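Local atomic coordinates of eEF1A lysine and N-terminal methyltransferase (Homo sapiens, PDB entry 5WCJ), a protein that methylates the translation factor eEF1A at its N-terminal glycine through the C-terminal methyltransferase domain described here, and at an internal lysine through its N-terminal domain. Residues D103-L108 with Q144-K149; G29-R34 with L215-A220; V165-G170 with G193-I198; F86-S89 with R93-V96; E21-M26 with G54-F59. One frame throughout, in Å; residues are numbered along the deposited sequence. Where two conformers were deposited one is given.

All five contacts belong to the C-terminal methyltransferase domain, a Rossmann-like fold with a seven-stranded sheet and S-adenosylhomocysteine bound in its pocket. Contact 5 lies closest to the ligand, with the side chain of His23 about 5 Å away, whereas side chains of contacts 1 and 3 come within about 8 Å and one of contact 4 within about 9 Å. Contacts 4 and 5 have centres 14 Å apart and touch through Met94 and the carbonyl of Pro57. Contact 3 also meets contact 5, where Ile198 packs on Met26 and Ala25. Contact 2 continues the chain from helix 21-28, its centre 16 Å from that of contact 5. Contact 1 lies across the chain's centre from both contacts 2 and 5.

Contact 1. Residues D103-L108 with Q144-K149; sequences DYIASL and QSFLQK
The helical segments 103-108 and 144-149, which meet mainly through Ile105 and Phe146, are inclined by 55° between their N-to-C directions. Their axes approach to 9.9 Å, a spacing filled mainly by those two side chains, and the backbones come nearest at Ala106 and Lys149. A small residue suits this point: the methyl of Ala106 lies at the margin and takes up little of the gap. Ile105 is directed at the partner helix, and its CB, CG2 and CD1 gather against the CZ end of the Phe146 ring. CB and CG2 of Ile105 each lie 3.7 Å from Phe146 CZ, and Ile105 CD1 is 3.8 Å from the same atom. Phe146 extends its ring into this position because CG is anti to the backbone N (chi1 -175°), which carries the aromatic tip toward helix 101-109. The two side chains cross nearly at a right angle.

Both helices belong to the alternating beta-alpha framework of a Rossmann-like methyltransferase: helix 101-109 leads into strand 118-123, and helix 144-152 leads on toward strand 158-164. Phe123 of the strand between them touches both Ile105 and Phe146, so the pair fills the seam between two helices and the sheet, where bulky apolar residues belong. Toward solvent the packing is completed by Lys149. Its CB is 4.1 Å from Ile105 CG2, while the chain bends at chi2 and leads its ammonium end away from the apolar seam. A long residue with an aliphatic base and a charged tip serves well at such a boundary.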
# COMPACT_ATOMS: atom_id res chain seq x y z
N ASP A 103 15.70 4.37 0.36
CA ASP A 103 16.85 3.48 0.61
C ASP A 103 16.42 2.04 0.68
O ASP A 103 17.05 1.17 0.08
CB ASP A 103 17.55 3.85 1.94
CG ASP A 103 18.11 5.25 1.95
OD1 ASP A 103 18.57 5.74 0.89
OD2 ASP A 103 18.12 5.88 3.05
N TYR A 104 15.30 1.77 1.36
CA TYR A 104 14.83 0.42 1.53
C TYR A 104 14.43 -0.23 0.22
O TYR A 104 14.82 -1.37 -0.06
CB TYR A 104 13.62 0.40 2.50
CG TYR A 104 13.26 -0.98 2.95
CD1 TYR A 104 13.96 -1.56 4.01
CD2 TYR A 104 12.25 -1.70 2.34
CE1 TYR A 104 13.66 -2.83 4.44
CE2 TYR A 104 11.94 -2.99 2.77
CZ TYR A 104 12.66 -3.53 3.83
OH TYR A 104 12.39 -4.78 4.30
N ILE A 105 13.66 0.48 -0.60
CA ILE A 105 13.26 -0.09 -1.90
C ILE A 105 14.50 -0.25 -2.84
O ILE A 105 14.59 -1.25 -3.55
CB ILE A 105 12.14 0.75 -2.53
CG1 ILE A 105 10.85 0.48 -1.74
CG2 ILE A 105 11.97 0.47 -4.01
CD1 ILE A 105 9.72 1.44 -2.05
N ALA A 106 15.41 0.70 -2.81
CA ALA A 106 16.66 0.59 -3.61
C ALA A 106 17.42 -0.68 -3.24
O ALA A 106 17.78 -1.45 -4.13
CB ALA A 106 17.52 1.84 -3.49
N SER A 107 17.54 -0.98 -1.95
CA SER A 107 18.21 -2.23 -1.49
C SER A 107 17.48 -3.47 -1.92
O SER A 107 18.11 -4.40 -2.43
CB SER A 107 18.37 -2.27 0.03
OG SER A 107 19.16 -1.18 0.45
N LEU A 108 16.16 -3.49 -1.75
CA LEU A 108 15.36 -4.63 -2.18
C LEU A 108 15.46 -4.88 -3.67
O LEU A 108 15.57 -6.03 -4.08
CB LEU A 108 13.88 -4.45 -1.85
CG LEU A 108 13.44 -4.43 -0.39
CD1 LEU A 108 11.91 -4.29 -0.35
CD2 LEU A 108 13.93 -5.67 0.35
N GLN A 144 11.16 8.97 -12.15
CA GLN A 144 11.09 7.79 -13.01
C GLN A 144 12.14 6.72 -12.75
O GLN A 144 11.81 5.55 -12.81
CB GLN A 144 11.07 8.19 -14.51
CG GLN A 144 9.68 8.65 -14.97
CD GLN A 144 9.60 8.78 -16.48
OE1 GLN A 144 9.82 7.81 -17.21
NE2 GLN A 144 9.27 9.97 -16.96
N SER A 145 13.39 7.08 -12.44
CA SER A 145 14.40 6.05 -12.14
C SER A 145 14.07 5.27 -10.84
O SER A 145 14.28 4.07 -10.79
CB SER A 145 15.83 6.61 -12.11
OG SER A 145 16.01 7.53 -11.05
N PHE A 146 13.54 5.96 -9.84
CA PHE A 146 13.03 5.25 -8.63
C PHE A 146 11.80 4.38 -8.93
O PHE A 146 11.71 3.25 -8.47
CB PHE A 146 12.76 6.23 -7.48
CG PHE A 146 12.38 5.54 -6.22
CD1 PHE A 146 13.31 4.83 -5.48
CD2 PHE A 146 11.05 5.50 -5.84
CE1 PHE A 146 12.94 4.13 -4.34
CE2 PHE A 146 10.66 4.80 -4.70
CZ PHE A 146 11.60 4.11 -3.96
N LEU A 147 10.89 4.88 -9.75
CA LEU A 147 9.69 4.12 -10.14
C LEU A 147 10.02 2.82 -10.85
O LEU A 147 9.30 1.84 -10.68
CB LEU A 147 8.73 4.98 -10.99
CG LEU A 147 7.96 6.10 -10.27
CD1 LEU A 147 7.10 6.89 -11.24
CD2 LEU A 147 7.12 5.57 -9.14
N GLN A 148 11.13 2.80 -11.59
CA GLN A 148 11.65 1.54 -12.15
C GLN A 148 12.05 0.53 -11.07
O GLN A 148 11.86 -0.68 -11.25
CB GLN A 148 12.84 1.81 -13.10
CG GLN A 148 12.48 2.58 -14.39
CD GLN A 148 11.60 1.79 -15.36
OE1 GLN A 148 11.53 0.58 -15.32
NE2 GLN A 148 10.92 2.51 -16.25
N LYS A 149 12.59 1.00 -9.95
CA LYS A 149 12.92 0.11 -8.82
C LYS A 149 11.64 -0.46 -8.21
O LYS A 149 11.61 -1.64 -7.87
CB LYS A 149 13.72 0.84 -7.74
CG LYS A 149 15.03 1.43 -8.24
CD LYS A 149 15.88 0.39 -8.95
CE LYS A 149 17.30 0.91 -9.18
NZ LYS A 149 18.00 0.01 -10.14

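Contact 2. Residues G29-R34 with L215-A220; sequences GLALLR and LETAQA
Thr217 and Ala31 bring helix 211-226 against the short 3-10 turn at 29-32. Thr217 was modelled in two conformers, and the details of its branches apply to one of them. Starting at the root, Thr217 CB lies 3.9 Å from the carbonyl O of Ala31. One bond farther, Thr217 OG1 is 3.8 Å from that same oxygen, a loose approach. The hydroxyl has its hydrogen-bonding partners within its own helix: a chi1 of 59° tucks OG1 back over the backbone, where the carbonyl oxygens of Glu213 and Leu214 in the preceding turn engage it. The other branch, CG2, makes no close approach to Ala31. Threonine is apt here, combining a compact apolar branch with a hydroxyl that its own helix can satisfy.

The contact joins elements at the two ends of the methyltransferase fold: the turn connecting helices 21-28 and 36-41, ahead of the first sheet strand, and the helix following the final strand 197-202. The return contact is made by Ala31, whose CB points at the helix. It meets the backbone rather than a side-chain tip, at 4.0 Å from Thr217 O and 4.2 Å from Ala218 CA. With alanines on both sides, the CA atoms of Ala31 and Ala218 come to 5.6 Å. Around this close approach, larger residues broaden the interface: Ala31 also touches Leu221, and Leu32 rests on Leu214, about two turns before Leu221.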
# COMPACT_ATOMS: atom_id res chain seq x y z
N GLY A 29 -8.20 -0.50 -3.45
CA GLY A 29 -7.36 -0.92 -4.53
C GLY A 29 -7.03 -2.39 -4.63
O GLY A 29 -6.64 -2.87 -5.72
N LEU A 30 -7.16 -3.10 -3.51
CA LEU A 30 -7.00 -4.55 -3.52
C LEU A 30 -8.00 -5.23 -4.48
O LEU A 30 -7.73 -6.33 -5.01
CB LEU A 30 -7.15 -5.11 -2.11
CG LEU A 30 -6.17 -4.65 -1.04
CD1 LEU A 30 -6.50 -5.26 0.31
CD2 LEU A 30 -4.76 -5.00 -1.45
N ALA A 31 -9.14 -4.58 -4.73
CA ALA A 31 -10.10 -5.10 -5.73
C ALA A 31 -9.53 -5.26 -7.15
O ALA A 31 -10.03 -6.08 -7.92
CB ALA A 31 -11.35 -4.25 -5.74
N LEU A 32 -8.46 -4.54 -7.50
CA LEU A 32 -7.81 -4.71 -8.81
C LEU A 32 -6.94 -5.96 -8.95
O LEU A 32 -6.40 -6.20 -10.03
CB LEU A 32 -6.97 -3.48 -9.18
CG LEU A 32 -7.73 -2.14 -9.17
CD1 LEU A 32 -6.78 -0.99 -9.43
CD2 LEU A 32 -8.84 -2.16 -10.20
N LEU A 33 -6.77 -6.74 -7.88
CA LEU A 33 -5.94 -7.95 -7.95
C LEU A 33 -6.61 -9.19 -8.57
O LEU A 33 -6.00 -9.88 -9.39
CB LEU A 33 -5.43 -8.34 -6.57
CG LEU A 33 -4.37 -7.46 -5.96
CD1 LEU A 33 -4.21 -7.83 -4.51
CD2 LEU A 33 -3.04 -7.63 -6.70
N ARG A 34 -7.82 -9.52 -8.15
CA ARG A 34 -8.38 -10.87 -8.42
C ARG A 34 -9.66 -11.10 -7.64
O ARG A 34 -10.02 -10.31 -6.77
CB ARG A 34 -7.37 -11.98 -8.06
N LEU A 215 -16.95 -2.57 -11.36
CA LEU A 215 -18.02 -2.36 -10.38
C LEU A 215 -18.29 -3.61 -9.53
O LEU A 215 -18.45 -3.52 -8.32
CB LEU A 215 -19.30 -1.95 -11.11
CG LEU A 215 -20.45 -1.43 -10.26
CD1 LEU A 215 -20.21 0.02 -9.86
CD2 LEU A 215 -21.78 -1.57 -11.01
N GLU A 216 -18.32 -4.78 -10.17
CA GLU A 216 -18.61 -6.02 -9.49
C GLU A 216 -17.54 -6.34 -8.42
O GLU A 216 -17.88 -6.57 -7.24
CB GLU A 216 -18.72 -7.16 -10.50
N THR A 217 -16.27 -6.28 -8.82
CA THR A 217 -15.15 -6.58 -7.91
C THR A 217 -15.12 -5.63 -6.70
O THR A 217 -14.90 -6.07 -5.58
CB THR A 217 -13.78 -6.60 -8.64
OG1 THR A 217 -13.53 -5.33 -9.26
CG2 THR A 217 -13.74 -7.72 -9.70
N ALA A 218 -15.38 -4.34 -6.92
CA ALA A 218 -15.42 -3.39 -5.80
C ALA A 218 -16.52 -3.71 -4.80
O ALA A 218 -16.30 -3.68 -3.61
CB ALA A 218 -15.58 -1.95 -6.29
N GLN A 219 -17.72 -4.00 -5.29
CA GLN A 219 -18.85 -4.24 -4.38
C GLN A 219 -18.67 -5.52 -3.56
O GLN A 219 -19.01 -5.57 -2.39
CB GLN A 219 -20.17 -4.27 -5.17
CG GLN A 219 -20.51 -2.89 -5.72
CD GLN A 219 -21.72 -2.88 -6.63
OE1 GLN A 219 -22.08 -3.89 -7.24
NE2 GLN A 219 -22.36 -1.72 -6.74
N ALA A 220 -18.12 -6.55 -4.20
CA ALA A 220 -17.78 -7.79 -3.52
C ALA A 220 -16.77 -7.58 -2.38
O ALA A 220 -16.95 -8.10 -1.29
CB ALA A 220 -17.26 -8.79 -4.53

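Contact 3. Residues V165-G170 with G193-I198; sequences VCRDLG and GEVNEI
Apolar contact centres on Val165 and Val195, whose CG1 methyls meet at 3.7 Å with the side chains crossing near a right angle. The second branch of Val165 presses on the amide of Asn196: CG2 lies 3.5 Å from Asn196 ND2. That nitrogen has its polar partner elsewhere, in a hydrogen bond with Asn163 OD1, which helps fix the amide beside the methyl. A branched valine can thus address two neighbours at once.

A flat charged group supplies the next layer. Arg167 is extended from CG to NE and brings its guanidinium across Val195; one face receives Val195 CG2, 3.8 Å above the plane and displaced toward the rim. Arginine suits this surface position, offering a broad face to the methyls while its charged group remains near solvent.

Water links the backbones. It accepts from Cys166 N at 3.0 Å and donates to Val195 O at 3.1 Å, bridging two loops that are not directly paired there.

These loops leave strand 158-164 and enter its antiparallel neighbour 197-202. Such insertion of the last strand between the two preceding ones, giving the order 3-2-1-4-5-7-6, is the hallmark of class I methyltransferases.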
# COMPACT_ATOMS: atom_id res chain seq x y z
N VAL A 165 -0.85 14.22 -2.61
CA VAL A 165 -1.32 15.60 -2.40
C VAL A 165 -0.38 16.47 -3.21
O VAL A 165 0.80 16.54 -2.91
CB VAL A 165 -1.27 16.03 -0.95
CG1 VAL A 165 -1.63 17.52 -0.83
CG2 VAL A 165 -2.23 15.17 -0.10
N CYS A 166 -0.89 17.11 -4.26
CA CYS A 166 -0.08 18.01 -5.04
C CYS A 166 -0.94 19.18 -5.50
O CYS A 166 -1.72 19.03 -6.44
CB CYS A 166 0.54 17.25 -6.19
SG CYS A 166 1.84 18.14 -7.06
N ARG A 167 -0.86 20.31 -4.78
CA ARG A 167 -1.62 21.52 -5.13
C ARG A 167 -1.05 22.26 -6.34
O ARG A 167 -1.79 22.96 -7.03
CB ARG A 167 -1.73 22.46 -3.93
CG ARG A 167 -2.56 21.91 -2.78
CD ARG A 167 -2.73 22.93 -1.65
NE ARG A 167 -3.50 22.35 -0.55
CZ ARG A 167 -4.83 22.25 -0.51
NH1 ARG A 167 -5.60 22.71 -1.51
NH2 ARG A 167 -5.41 21.71 0.55
N ASP A 168 0.25 22.12 -6.59
CA ASP A 168 0.89 22.68 -7.78
C ASP A 168 0.47 21.84 -8.99
O ASP A 168 0.97 20.71 -9.18
CB ASP A 168 2.40 22.66 -7.56
CG ASP A 168 3.21 23.17 -8.75
OD1 ASP A 168 2.72 23.21 -9.90
OD2 ASP A 168 4.38 23.49 -8.51
N LEU A 169 -0.45 22.36 -9.79
CA LEU A 169 -1.04 21.55 -10.85
C LEU A 169 -0.10 21.23 -12.01
O LEU A 169 -0.24 20.17 -12.63
CB LEU A 169 -2.35 22.12 -11.35
CG LEU A 169 -3.44 22.19 -10.29
CD1 LEU A 169 -4.62 22.95 -10.88
CD2 LEU A 169 -3.85 20.84 -9.71
N GLY A 170 0.84 22.11 -12.29
CA GLY A 170 1.89 21.83 -13.28
C GLY A 170 2.72 20.62 -12.87
O GLY A 170 2.89 19.67 -13.64
N GLY A 193 -14.10 15.48 0.63
CA GLY A 193 -13.77 16.36 1.74
C GLY A 193 -12.29 16.59 1.97
O GLY A 193 -11.90 17.09 3.02
N GLU A 194 -11.44 16.22 1.00
CA GLU A 194 -10.00 16.46 1.14
C GLU A 194 -9.31 16.54 -0.21
O GLU A 194 -9.87 16.14 -1.22
CB GLU A 194 -9.34 15.44 2.07
CG GLU A 194 -9.46 13.99 1.65
CD GLU A 194 -8.94 13.04 2.73
OE1 GLU A 194 -7.87 12.42 2.51
OE2 GLU A 194 -9.58 12.91 3.79
N VAL A 195 -8.12 17.13 -0.21
CA VAL A 195 -7.37 17.36 -1.45
C VAL A 195 -6.68 16.07 -2.01
O VAL A 195 -6.38 15.99 -3.19
CB VAL A 195 -6.33 18.50 -1.23
CG1 VAL A 195 -5.20 18.08 -0.31
CG2 VAL A 195 -5.82 19.02 -2.56
N ASN A 196 -6.43 15.11 -1.14
CA ASN A 196 -5.74 13.84 -1.47
C ASN A 196 -6.40 13.14 -2.62
O ASN A 196 -7.64 13.11 -2.72
CB ASN A 196 -5.80 12.87 -0.27
CG ASN A 196 -5.18 13.45 0.97
OD1 ASN A 196 -5.62 14.51 1.45
ND2 ASN A 196 -4.15 12.79 1.50
N GLU A 197 -5.60 12.56 -3.49
CA GLU A 197 -6.13 11.58 -4.39
C GLU A 197 -5.31 10.29 -4.35
O GLU A 197 -4.12 10.31 -4.05
CB GLU A 197 -6.26 12.13 -5.79
CG GLU A 197 -4.99 12.38 -6.53
CD GLU A 197 -5.26 13.17 -7.81
OE1 GLU A 197 -5.87 14.28 -7.73
OE2 GLU A 197 -4.86 12.67 -8.88
N ILE A 198 -5.98 9.19 -4.63
CA ILE A 198 -5.34 7.89 -4.59
C ILE A 198 -5.15 7.45 -6.02
O ILE A 198 -6.09 7.48 -6.83
CB ILE A 198 -6.15 6.83 -3.79
CG1 ILE A 198 -6.45 7.31 -2.37
CG2 ILE A 198 -5.40 5.50 -3.82
CD1 ILE A 198 -5.24 7.80 -1.58
O HOH W 1 -3.77 16.30 -4.75

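Contact 4. Residues F86-S89 with R93-V96; sequences FGFS and RMKV
Phe88 makes the tight inner part of this contact, bringing the outer end of its ring up to Val96 and Met94, two residues on the same face of strand 94-98. Val96 CG2 comes to the ring edge near its plane, 3.5 Å from Phe88 CE2. The side chains of Met94 and Phe88 point toward each other, and Met94 meets the ring obliquely, CE 3.8 Å from Phe88 CE1. Its sulfur, SD, lies 4.9 Å from the centroid of the Phe88 ring, 62° off the normal, making a Met-aromatic contact. Bends at chi2 and chi3 bring both SD and CE to the CE1-CZ side of the ring. With chi1 at -170° the Phe88 ring swings out from its loop toward the strand, and Leu79, Ala82 and Pro57 enclose it further; a large flat residue is well placed in such a buried slot.

The outer side is looser. Ser89 turns its CB away from the strand and is exposed, so a small polar residue fits; its backbone O contributes by lying 3.6 Å from Met94 CE.

The loop returns the chain from helix 76-85 to edge strand 94-98. With parallel strand 67-73 before that helix, it completes a beta-alpha-beta crossover of the Rossmann-like methyltransferase fold.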
# COMPACT_ATOMS: atom_id res chain seq x y z
N PHE A 86 -1.44 2.80 20.34
CA PHE A 86 -2.43 2.63 19.28
C PHE A 86 -2.64 1.19 18.83
O PHE A 86 -3.18 0.96 17.74
CB PHE A 86 -2.14 3.54 18.05
CG PHE A 86 -1.84 4.97 18.38
CD1 PHE A 86 -2.42 5.61 19.46
CD2 PHE A 86 -0.99 5.71 17.54
CE1 PHE A 86 -2.12 6.94 19.74
CE2 PHE A 86 -0.70 7.04 17.81
CZ PHE A 86 -1.26 7.65 18.92
N GLY A 87 -2.25 0.22 19.66
CA GLY A 87 -2.54 -1.19 19.42
C GLY A 87 -1.78 -1.86 18.29
O GLY A 87 -2.13 -2.96 17.87
N PHE A 88 -0.73 -1.20 17.79
CA PHE A 88 0.09 -1.76 16.76
C PHE A 88 1.03 -2.81 17.35
O PHE A 88 1.54 -2.64 18.46
CB PHE A 88 0.88 -0.67 16.05
CG PHE A 88 1.55 -1.17 14.82
CD1 PHE A 88 0.82 -1.32 13.65
CD2 PHE A 88 2.87 -1.60 14.86
CE1 PHE A 88 1.43 -1.84 12.53
CE2 PHE A 88 3.47 -2.13 13.73
CZ PHE A 88 2.74 -2.25 12.57
N SER A 89 1.26 -3.89 16.63
CA SER A 89 2.30 -4.85 17.03
C SER A 89 2.86 -5.56 15.83
O SER A 89 2.22 -5.64 14.79
CB SER A 89 1.74 -5.88 18.03
OG SER A 89 0.72 -6.62 17.40
N ARG A 93 3.72 -12.23 10.50
CA ARG A 93 3.07 -11.65 9.32
C ARG A 93 3.14 -10.12 9.19
O ARG A 93 2.58 -9.59 8.25
CB ARG A 93 1.56 -11.98 9.35
CG ARG A 93 1.21 -13.44 9.34
CD ARG A 93 -0.27 -13.64 9.02
NE ARG A 93 -1.21 -13.06 10.00
CZ ARG A 93 -2.11 -12.09 9.77
NH1 ARG A 93 -2.23 -11.47 8.58
NH2 ARG A 93 -2.92 -11.73 10.75
N MET A 94 3.68 -9.42 10.17
CA MET A 94 3.83 -7.95 10.05
C MET A 94 5.11 -7.50 10.67
O MET A 94 5.29 -7.59 11.90
CB MET A 94 2.67 -7.19 10.65
CG MET A 94 2.76 -5.67 10.36
SD MET A 94 1.14 -4.97 10.16
CE MET A 94 0.33 -5.42 11.69
N LYS A 95 6.02 -7.02 9.83
CA LYS A 95 7.34 -6.56 10.25
C LYS A 95 7.48 -5.09 9.89
O LYS A 95 7.10 -4.69 8.79
CB LYS A 95 8.43 -7.33 9.51
CG LYS A 95 8.47 -8.83 9.74
CD LYS A 95 8.92 -9.17 11.15
CE LYS A 95 8.90 -10.67 11.39
NZ LYS A 95 8.87 -10.95 12.84
N VAL A 96 8.08 -4.32 10.79
CA VAL A 96 8.35 -2.91 10.55
C VAL A 96 9.86 -2.72 10.47
O VAL A 96 10.61 -3.23 11.30
CB VAL A 96 7.73 -2.00 11.61
CG1 VAL A 96 8.07 -0.52 11.34
CG2 VAL A 96 6.22 -2.15 11.61

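Contact 5. Residues E21-M26 with G54-F59; sequences EHHKAM and GSLPLF
A CH-pi contact between His23 and Leu56 joins two helices beside the S-adenosylhomocysteine pocket. Helix 21-28 precedes the first sheet strand and helix 55-63 follows it; over these segments the axes approach to 10.5 Å with a crossing angle of -41°. Leu56 CB sits over the centre of the imidazole, 3.8 Å from the His23 ring centroid and only 4° off its normal. The flat histidine can therefore use a whole face against an aliphatic group while its nitrogens stay available for polar partners round the rim. There, Ser55 OG lies near the ring plane, 3.4 Å from His23 ND1. On the other nitrogen, NE2 hydrogen-bonds Asp124 OD2, and the second carboxylate oxygen of Asp124 holds His22 NE2, so one aspartate helps set the orientation of both neighbouring histidines.

Helix 55-63 begins immediately after the glycine-rich loop following the first strand, the characteristic cofactor-binding motif of class I methyltransferases. Gly54 occupies its N-cap position with a positive phi, readily adopted by glycine. Deeper in the interface, the Leu56 side chain leaves its helix trans to N (chi1 172°), which brings CD2 to 4.0 Å from His23 CD2. The same methyl is 4.2 Å from Met26 SD. Met26, buried and flexible, continues the apolar layer onto Ile161 and Ile198 of the sheet.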
# COMPACT_ATOMS: atom_id res chain seq x y z
N GLU A 21 -10.78 8.27 5.56
CA GLU A 21 -11.31 8.17 4.20
C GLU A 21 -10.25 7.82 3.16
O GLU A 21 -10.53 7.02 2.29
CB GLU A 21 -12.08 9.43 3.79
CG GLU A 21 -13.47 9.53 4.40
CD GLU A 21 -14.39 8.39 3.98
OE1 GLU A 21 -14.69 8.26 2.77
OE2 GLU A 21 -14.83 7.62 4.86
N HIS A 22 -9.04 8.37 3.26
CA HIS A 22 -8.03 8.02 2.26
C HIS A 22 -7.53 6.60 2.47
O HIS A 22 -7.23 5.91 1.49
CB HIS A 22 -6.94 9.08 2.08
CG HIS A 22 -5.79 8.98 3.04
ND1 HIS A 22 -5.75 9.68 4.23
CD2 HIS A 22 -4.60 8.35 2.94
CE1 HIS A 22 -4.61 9.43 4.84
NE2 HIS A 22 -3.89 8.63 4.08
N HIS A 23 -7.50 6.13 3.71
CA HIS A 23 -7.16 4.71 3.95
C HIS A 23 -8.16 3.74 3.37
O HIS A 23 -7.77 2.75 2.74
CB HIS A 23 -6.89 4.44 5.43
CG HIS A 23 -5.59 4.98 5.90
ND1 HIS A 23 -5.31 5.19 7.23
CD2 HIS A 23 -4.48 5.37 5.21
CE1 HIS A 23 -4.08 5.67 7.35
NE2 HIS A 23 -3.56 5.80 6.14
N LYS A 24 -9.46 4.00 3.56
CA LYS A 24 -10.51 3.19 2.93
C LYS A 24 -10.35 3.11 1.41
O LYS A 24 -10.49 2.05 0.81
CB LYS A 24 -11.89 3.75 3.25
CG LYS A 24 -12.30 3.63 4.71
CD LYS A 24 -13.60 4.39 4.93
CE LYS A 24 -14.15 4.18 6.34
NZ LYS A 24 -14.97 5.35 6.77
N ALA A 25 -10.06 4.24 0.79
CA ALA A 25 -9.78 4.29 -0.66
C ALA A 25 -8.55 3.48 -1.08
O ALA A 25 -8.58 2.81 -2.12
CB ALA A 25 -9.64 5.72 -1.11
N MET A 26 -7.47 3.52 -0.28
CA MET A 26 -6.27 2.72 -0.61
C MET A 26 -6.55 1.21 -0.53
O MET A 26 -6.20 0.47 -1.44
CB MET A 26 -5.07 3.11 0.25
CG MET A 26 -4.61 4.54 -0.01
SD MET A 26 -3.37 5.08 1.15
CE MET A 26 -1.93 4.38 0.40
N GLY A 54 -0.38 3.65 12.31
CA GLY A 54 -0.39 2.20 12.12
C GLY A 54 -1.73 1.63 11.66
O GLY A 54 -1.82 0.43 11.37
N SER A 55 -2.74 2.47 11.54
CA SER A 55 -4.09 1.98 11.28
C SER A 55 -4.23 1.26 9.93
O SER A 55 -4.99 0.29 9.84
CB SER A 55 -5.12 3.10 11.40
OG SER A 55 -4.94 4.05 10.38
N LEU A 56 -3.52 1.72 8.89
CA LEU A 56 -3.63 1.10 7.55
C LEU A 56 -3.07 -0.33 7.54
O LEU A 56 -3.79 -1.26 7.21
CB LEU A 56 -3.00 1.99 6.46
CG LEU A 56 -2.88 1.38 5.06
CD1 LEU A 56 -4.26 1.08 4.52
CD2 LEU A 56 -2.12 2.32 4.09
N PRO A 57 -1.80 -0.52 7.92
CA PRO A 57 -1.31 -1.90 7.96
C PRO A 57 -2.03 -2.76 9.02
O PRO A 57 -2.21 -3.97 8.82
CB PRO A 57 0.19 -1.74 8.29
CG PRO A 57 0.33 -0.37 8.87
CD PRO A 57 -0.73 0.45 8.25
N LEU A 58 -2.45 -2.15 10.12
CA LEU A 58 -3.20 -2.91 11.16
C LEU A 58 -4.55 -3.40 10.64
O LEU A 58 -4.96 -4.55 10.94
CB LEU A 58 -3.41 -2.09 12.41
CG LEU A 58 -3.96 -2.82 13.64
CD1 LEU A 58 -3.08 -4.00 14.00
CD2 LEU A 58 -4.05 -1.83 14.79
N PHE A 59 -5.20 -2.58 9.82
CA PHE A 59 -6.47 -2.98 9.22
C PHE A 59 -6.28 -4.19 8.30
O PHE A 59 -7.04 -5.16 8.37
CB PHE A 59 -7.12 -1.85 8.44
CG PHE A 59 -8.46 -2.22 7.85
CD1 PHE A 59 -8.56 -2.88 6.62
CD2 PHE A 59 -9.63 -1.90 8.53
CE1 PHE A 59 -9.81 -3.21 6.08
CE2 PHE A 59 -10.87 -2.22 7.99
CZ PHE A 59 -10.96 -2.88 6.77